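Local coordinates for protein TetR family Transcriptional regulator (Streptococcus agalactiae 2603V/R, PDB 3KKC) that probably binds DNA as a TetR-family transcriptional regulator with a predicted helix-turn-helix motif, and carries a nickel ion between two helices in this crystal, at residues 68-73 with 84-89; 112-117 with 143-148. All blocks are in the same frame, centred on the assembly; numbering follows the deposited sequence.

Contact 1 (68-73 with 84-89). With NI (nickel (II) ion), chain E.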
loop_
_atom_site.group_PDB
_atom_site.type_symbol
_atom_site.label_atom_id
_atom_site.label_comp_id
_atom_site.label_asym_id
_atom_site.label_seq_id
_atom_site.Cartn_x
_atom_site.Cartn_y
_atom_site.Cartn_z
ATOM N N PHE A 68 0.101 -20.502 3.690
ATOM C CA PHE A 68 -0.327 -20.011 4.994
ATOM C C PHE A 68 -0.485 -21.132 6.034
ATOM O O PHE A 68 -0.347 -20.901 7.241
ATOM C CB PHE A 68 -1.576 -19.145 4.853
ATOM C CG PHE A 68 -1.329 -17.898 4.039
ATOM C CD1 PHE A 68 -0.066 -17.302 4.044
ATOM C CD2 PHE A 68 -2.348 -17.319 3.268
ATOM C CE1 PHE A 68 0.185 -16.156 3.297
ATOM C CE2 PHE A 68 -2.107 -16.182 2.506
ATOM C CZ PHE A 68 -0.854 -15.587 2.510
ATOM N N HIS A 69 -0.758 -22.348 5.582
ATOM C CA HIS A 69 -0.796 -23.429 6.534
ATOM C C HIS A 69 0.617 -23.636 7.047
ATOM O O HIS A 69 0.809 -23.793 8.244
ATOM C CB HIS A 69 -1.346 -24.705 5.921
ATOM C CG HIS A 69 -1.508 -25.824 6.897
ATOM N ND1 HIS A 69 -2.736 -26.192 7.408
ATOM C CD2 HIS A 69 -0.603 -26.685 7.427
ATOM C CE1 HIS A 69 -2.578 -27.224 8.220
ATOM N NE2 HIS A 69 -1.295 -27.543 8.250
ATOM N N HIS A 70 1.615 -23.602 6.166
ATOM C CA HIS A 70 2.983 -23.791 6.643
ATOM C C HIS A 70 3.546 -22.646 7.496
ATOM O O HIS A 70 4.389 -22.879 8.362
ATOM C CB HIS A 70 3.981 -24.099 5.529
ATOM C CG HIS A 70 5.357 -24.398 6.053
ATOM N ND1 HIS A 70 5.642 -25.545 6.771
ATOM C CD2 HIS A 70 6.510 -23.684 6.015
ATOM C CE1 HIS A 70 6.914 -25.530 7.132
ATOM N NE2 HIS A 70 7.467 -24.418 6.682
ATOM N N LEU A 71 3.120 -21.415 7.234
ATOM C CA LEU A 71 3.639 -20.279 7.990
ATOM C C LEU A 71 3.046 -20.197 9.394
ATOM O O LEU A 71 3.774 -20.064 10.364
ATOM C CB LEU A 71 3.388 -18.973 7.244
ATOM C CG LEU A 71 4.320 -18.712 6.068
ATOM C CD1 LEU A 71 4.244 -17.272 5.634
ATOM C CD2 LEU A 71 5.713 -19.046 6.498
ATOM N N PHE A 72 1.729 -20.307 9.507
ATOM C CA PHE A 72 1.038 -19.950 10.744
ATOM C C PHE A 72 0.395 -21.146 11.403
ATOM O O PHE A 72 0.640 -21.414 12.570
ATOM C CB PHE A 72 -0.082 -18.926 10.493
ATOM C CG PHE A 72 0.314 -17.757 9.624
ATOM C CD1 PHE A 72 1.045 -16.699 10.142
ATOM C CD2 PHE A 72 -0.089 -17.696 8.301
ATOM C CE1 PHE A 72 1.384 -15.608 9.344
ATOM C CE2 PHE A 72 0.245 -16.614 7.505
ATOM C CZ PHE A 72 0.978 -15.571 8.028
ATOM N N LYS A 73 -0.463 -21.833 10.655
ATOM C CA LYS A 73 -1.311 -22.884 11.206
ATOM C C LYS A 73 -0.471 -24.041 11.741
ATOM O O LYS A 73 -0.949 -25.165 11.917
ATOM C CB LYS A 73 -2.344 -23.328 10.168
ATOM C CG LYS A 73 -3.188 -22.155 9.649
ATOM C CD LYS A 73 -3.625 -22.369 8.202
ATOM C CE LYS A 73 -3.845 -21.045 7.471
ATOM N NZ LYS A 73 -3.980 -21.226 5.985
ATOM N N LEU A 84 7.876 -15.638 14.501
ATOM C CA LEU A 84 8.096 -14.498 13.623
ATOM C C LEU A 84 9.306 -14.762 12.737
ATOM O O LEU A 84 9.249 -14.556 11.544
ATOM C CB LEU A 84 8.309 -13.203 14.442
ATOM C CG LEU A 84 7.067 -12.440 14.916
ATOM C CD1 LEU A 84 6.108 -13.371 15.605
ATOM C CD2 LEU A 84 7.422 -11.273 15.839
ATOM N N VAL A 85 10.415 -15.191 13.326
ATOM C CA VAL A 85 11.620 -15.427 12.540
ATOM C C VAL A 85 11.403 -16.437 11.395
ATOM O O VAL A 85 11.874 -16.216 10.278
ATOM C CB VAL A 85 12.805 -15.880 13.422
ATOM C CG1 VAL A 85 13.790 -16.664 12.595
ATOM C CG2 VAL A 85 13.479 -14.683 14.058
ATOM N N HIS A 86 10.690 -17.534 11.672
ATOM C CA HIS A 86 10.426 -18.569 10.661
ATOM C C HIS A 86 9.619 -17.985 9.495
ATOM O O HIS A 86 9.897 -18.271 8.325
ATOM C CB HIS A 86 9.691 -19.753 11.292
ATOM C CG HIS A 86 9.120 -20.732 10.302
ATOM N ND1 HIS A 86 7.760 -20.910 10.130
ATOM C CD2 HIS A 86 9.719 -21.599 9.451
ATOM C CE1 HIS A 86 7.549 -21.839 9.214
ATOM N NE2 HIS A 86 8.721 -22.266 8.783
ATOM N N ILE A 87 8.623 -17.166 9.829
ATOM C CA ILE A 87 7.848 -16.476 8.812
ATOM C C ILE A 87 8.770 -15.628 7.946
ATOM O O ILE A 87 8.811 -15.790 6.730
ATOM C CB ILE A 87 6.755 -15.598 9.434
ATOM C CG1 ILE A 87 5.905 -16.438 10.387
ATOM C CG2 ILE A 87 5.910 -14.977 8.358
ATOM C CD1 ILE A 87 4.601 -15.826 10.735
ATOM N N LEU A 88 9.523 -14.735 8.573
ATOM C CA LEU A 88 10.475 -13.913 7.844
ATOM C C LEU A 88 11.482 -14.773 7.075
ATOM O O LEU A 88 11.967 -14.364 6.023
ATOM C CB LEU A 88 11.207 -12.951 8.792
ATOM C CG LEU A 88 10.621 -11.573 9.111
ATOM C CD1 LEU A 88 9.168 -11.415 8.643
ATOM C CD2 LEU A 88 10.752 -11.264 10.616
ATOM N N LYS A 89 11.809 -15.958 7.601
ATOM C CA LYS A 89 12.801 -16.818 6.953
ATOM C C LYS A 89 12.322 -17.161 5.546
ATOM O O LYS A 89 13.071 -17.056 4.579
ATOM C CB LYS A 89 13.039 -18.086 7.766
ATOM C CG LYS A 89 14.333 -18.824 7.419
ATOM C CD LYS A 89 14.797 -19.759 8.564
ATOM C CE LYS A 89 13.844 -20.938 8.775
ATOM N NZ LYS A 89 13.967 -21.625 10.111
HETATM NI NI NI E . 9.417 -23.472 7.000
#

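Contact 2 (112-117 with 143-148)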
loop_
_atom_site.group_PDB
_atom_site.type_symbol
_atom_site.label_atom_id
_atom_site.label_comp_id
_atom_site.label_asym_id
_atom_site.label_seq_id
_atom_site.Cartn_x
_atom_site.Cartn_y
_atom_site.Cartn_z
ATOM N N ARG A 112 -5.691 -12.200 2.043
ATOM C CA ARG A 112 -5.652 -13.405 2.854
ATOM C C ARG A 112 -4.442 -13.419 3.803
ATOM O O ARG A 112 -4.507 -13.990 4.902
ATOM C CB ARG A 112 -5.729 -14.655 1.973
ATOM C CG ARG A 112 -7.173 -15.142 1.734
ATOM C CD ARG A 112 -7.756 -15.879 2.960
ATOM N NE ARG A 112 -6.770 -16.730 3.647
ATOM C CZ ARG A 112 -6.174 -17.815 3.118
ATOM N NH1 ARG A 112 -5.299 -18.530 3.835
ATOM N NH2 ARG A 112 -6.444 -18.201 1.866
ATOM N N PHE A 113 -3.364 -12.754 3.395
ATOM C CA PHE A 113 -2.168 -12.684 4.210
ATOM C C PHE A 113 -2.413 -11.754 5.392
ATOM O O PHE A 113 -2.125 -12.101 6.534
ATOM C CB PHE A 113 -0.985 -12.220 3.370
ATOM C CG PHE A 113 0.278 -11.994 4.151
ATOM C CD1 PHE A 113 0.813 -12.997 4.961
ATOM C CD2 PHE A 113 0.959 -10.790 4.051
ATOM C CE1 PHE A 113 2.002 -12.780 5.683
ATOM C CE2 PHE A 113 2.149 -10.579 4.761
ATOM C CZ PHE A 113 2.666 -11.574 5.570
ATOM N N ARG A 114 -2.971 -10.577 5.139
ATOM C CA ARG A 114 -3.254 -9.680 6.242
ATOM C C ARG A 114 -4.192 -10.373 7.221
ATOM O O ARG A 114 -4.112 -10.156 8.422
ATOM C CB ARG A 114 -3.840 -8.356 5.760
ATOM C CG ARG A 114 -3.837 -7.267 6.829
ATOM C CD ARG A 114 -3.797 -5.863 6.206
ATOM N NE ARG A 114 -3.734 -4.801 7.215
ATOM C CZ ARG A 114 -4.529 -4.728 8.286
ATOM N NH1 ARG A 114 -5.452 -5.662 8.506
ATOM N NH2 ARG A 114 -4.415 -3.714 9.138
ATOM N N SER A 115 -5.064 -11.231 6.716
ATOM C CA SER A 115 -6.029 -11.886 7.584
ATOM C C SER A 115 -5.403 -12.958 8.471
ATOM O O SER A 115 -5.881 -13.216 9.571
ATOM C CB SER A 115 -7.180 -12.472 6.771
ATOM O OG SER A 115 -7.950 -13.361 7.561
ATOM N N GLU A 116 -4.338 -13.589 7.999
ATOM C CA GLU A 116 -3.645 -14.576 8.825
ATOM C C GLU A 116 -2.885 -13.879 9.954
ATOM O O GLU A 116 -2.974 -14.285 11.116
ATOM C CB GLU A 116 -2.721 -15.460 7.979
ATOM C CG GLU A 116 -3.468 -16.303 6.945
ATOM C CD GLU A 116 -4.304 -17.418 7.570
ATOM O OE1 GLU A 116 -3.820 -18.060 8.539
ATOM O OE2 GLU A 116 -5.437 -17.660 7.080
ATOM N N LEU A 117 -2.154 -12.823 9.601
ATOM C CA LEU A 117 -1.556 -11.918 10.576
ATOM C C LEU A 117 -2.539 -11.506 11.667
ATOM O O LEU A 117 -2.193 -11.502 12.832
ATOM C CB LEU A 117 -0.987 -10.687 9.880
ATOM C CG LEU A 117 0.210 -10.942 8.952
ATOM C CD1 LEU A 117 0.548 -9.690 8.133
ATOM C CD2 LEU A 117 1.415 -11.402 9.758
ATOM N N PHE A 143 -2.187 0.236 13.362
ATOM C CA PHE A 143 -0.799 0.675 13.266
ATOM C C PHE A 143 0.180 -0.507 13.257
ATOM O O PHE A 143 1.229 -0.470 12.614
ATOM C CB PHE A 143 -0.491 1.603 14.429
ATOM C CG PHE A 143 0.856 2.283 14.345
ATOM C CD1 PHE A 143 0.960 3.603 13.914
ATOM C CD2 PHE A 143 2.013 1.625 14.757
ATOM C CE1 PHE A 143 2.203 4.248 13.864
ATOM C CE2 PHE A 143 3.257 2.254 14.720
ATOM C CZ PHE A 143 3.357 3.561 14.274
ATOM N N LEU A 144 -0.174 -1.556 13.985
ATOM C CA LEU A 144 0.747 -2.653 14.246
ATOM C C LEU A 144 0.822 -3.587 13.028
ATOM O O LEU A 144 1.911 -3.891 12.523
ATOM C CB LEU A 144 0.276 -3.429 15.479
ATOM C CG LEU A 144 1.018 -3.400 16.812
ATOM C CD1 LEU A 144 2.149 -2.415 16.812
ATOM C CD2 LEU A 144 0.039 -3.114 17.916
ATOM N N LEU A 145 -0.349 -4.032 12.571
ATOM C CA LEU A 145 -0.456 -4.937 11.439
ATOM C C LEU A 145 0.110 -4.287 10.203
ATOM O O LEU A 145 0.898 -4.889 9.486
ATOM C CB LEU A 145 -1.912 -5.321 11.195
ATOM C CG LEU A 145 -2.241 -6.781 11.486
ATOM C CD1 LEU A 145 -1.214 -7.382 12.392
ATOM C CD2 LEU A 145 -3.622 -6.903 12.105
ATOM N N SER A 146 -0.281 -3.043 9.963
ATOM C CA SER A 146 0.154 -2.360 8.761
ATOM C C SER A 146 1.646 -2.028 8.779
ATOM O O SER A 146 2.305 -2.055 7.734
ATOM C CB SER A 146 -0.670 -1.095 8.525
ATOM O OG SER A 146 0.181 -0.060 8.070
ATOM N N SER A 147 2.189 -1.701 9.947
ATOM C CA SER A 147 3.617 -1.407 10.006
ATOM C C SER A 147 4.447 -2.710 9.924
ATOM O O SER A 147 5.610 -2.712 9.507
ATOM C CB SER A 147 3.956 -0.649 11.279
ATOM O OG SER A 147 4.057 -1.563 12.358
ATOM N N PHE A 148 3.851 -3.824 10.329
ATOM C CA PHE A 148 4.533 -5.090 10.133
ATOM C C PHE A 148 4.631 -5.389 8.633
ATOM O O PHE A 148 5.740 -5.580 8.116
ATOM C CB PHE A 148 3.860 -6.228 10.902
ATOM C CG PHE A 148 4.502 -7.566 10.674
ATOM C CD1 PHE A 148 5.601 -7.951 11.413
ATOM C CD2 PHE A 148 4.005 -8.437 9.715
ATOM C CE1 PHE A 148 6.181 -9.172 11.209
ATOM C CE2 PHE A 148 4.578 -9.655 9.511
ATOM C CZ PHE A 148 5.665 -10.023 10.251
#

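Contact 1 (68-73 with 84-89)
The imidazoles of His-70 and His-86 come together across a nickel ion, their planes turned 74° apart. At the edge of the His-86 ring, in its plane, lies the carbonyl oxygen of His-70, while one face of the Phe-72 ring is overlain toward its rim by CB of the preceding Leu-71. This is a three-histidine metal site between the C-terminal end of helix 57-71 and helix 80-93, in which His-90, one turn beyond His-86, is the third histidine. Both rings of the pair bind through NE2, at 2.2 Å from nickel for NE2 of His-70 and 2.3 Å for NE2 of His-86. Each side chain has CG anti to its own backbone nitrogen (chi1 -175° and 168°), which carries the two rings into the gap between the helices. Beside the metal the packing is apolar, with CD1 of Leu-71 meeting CG2 of Ile-87 at 3.9 Å. A polar tie from helix 80-93 is made by Tyr-83, whose hydroxyl hydrogen-bonds to the carbonyl oxygen of Phe-72, just past the end of helix 57-71. Ile-87 crosses Phe-72 at about a right angle, its CD1 methyl lying 3.5 Å from ring atom CE1 of Phe-72.

Contact 2 (112-117 with 143-148)
Leu-117 and Phe-148 form the apolar centre of this helix-helix contact, their side chains crossing at about a right angle. CB of each points toward the opposite helix. Leu-117 has CG beside its backbone nitrogen and anti to the carbonyl carbon, with the second torsion extended, and this brings both methyls to ring atoms CD2 and CE2 of Phe-148. CD2 of Leu-117 approaches CE2 of Phe-148 to 3.6 Å, and CD1 of Leu-117 sits 4.0 Å from CD2 of the same ring. In Phe-148 CG is instead anti to the backbone nitrogen (chi1 177°), and the ring reaches across the gap. The CD1 methyl of Leu-117 also lies over one face of the Phe-113 ring, toward the rim, so this leucine packs against two aromatic rings.

A second set of contacts involves Leu-145 and Arg-114. Here the arginine chain runs extended from CG to NE, which brings its guanidinium alongside the neighbouring helix. CB of Leu-145 lies over one face of that flat group, offset toward the rim and 3.6 Å from NH2 of Arg-114. The cation meets Leu-145 by van der Waals contact of its flat face; a long, weak ion pair links its NH1 to Glu-118. Both side-chain torsions of Leu-145 are away from staggered (chi1 -112°), and its CD1 lies 4.2 Å from CB of Leu-117, linking the two sets. Ile-149, one turn beyond Leu-145, continues the surface met by Arg-114 and Leu-117.

Elsewhere on segment 143-148, Phe-143, Leu-144, Ser-146 and Ser-147 pack against the second subunit. The axes of the two short segments approach to 10.7 Å at 128° between their directions. Such side-chain packing between steeply crossing helices belongs to the all-helical C-terminal region of TetR-family regulators, whose last helices commonly build the dimer interface.

Overall arrangement
Contact 1 (68-73 with 84-89) closes before contact 2 (112-117 with 143-148) opens, so the two are in series along the chain, their centres 13 Å apart. They share no helix: the first joins helices 57-71 and 80-93, the second helices 107-129 and 137-157. They nevertheless touch where segment 68-73 rests on segment 112-117, with the Phe-72 ring packed on CB of Glu-116 and Phe-68 beside the guanidinium of Arg-112. Leu-88 packs on Phe-148, giving a second link between them. Packing contacts therefore connect the surroundings of the nickel site with helix 137-157, whose segment 143-148 reaches the second subunit.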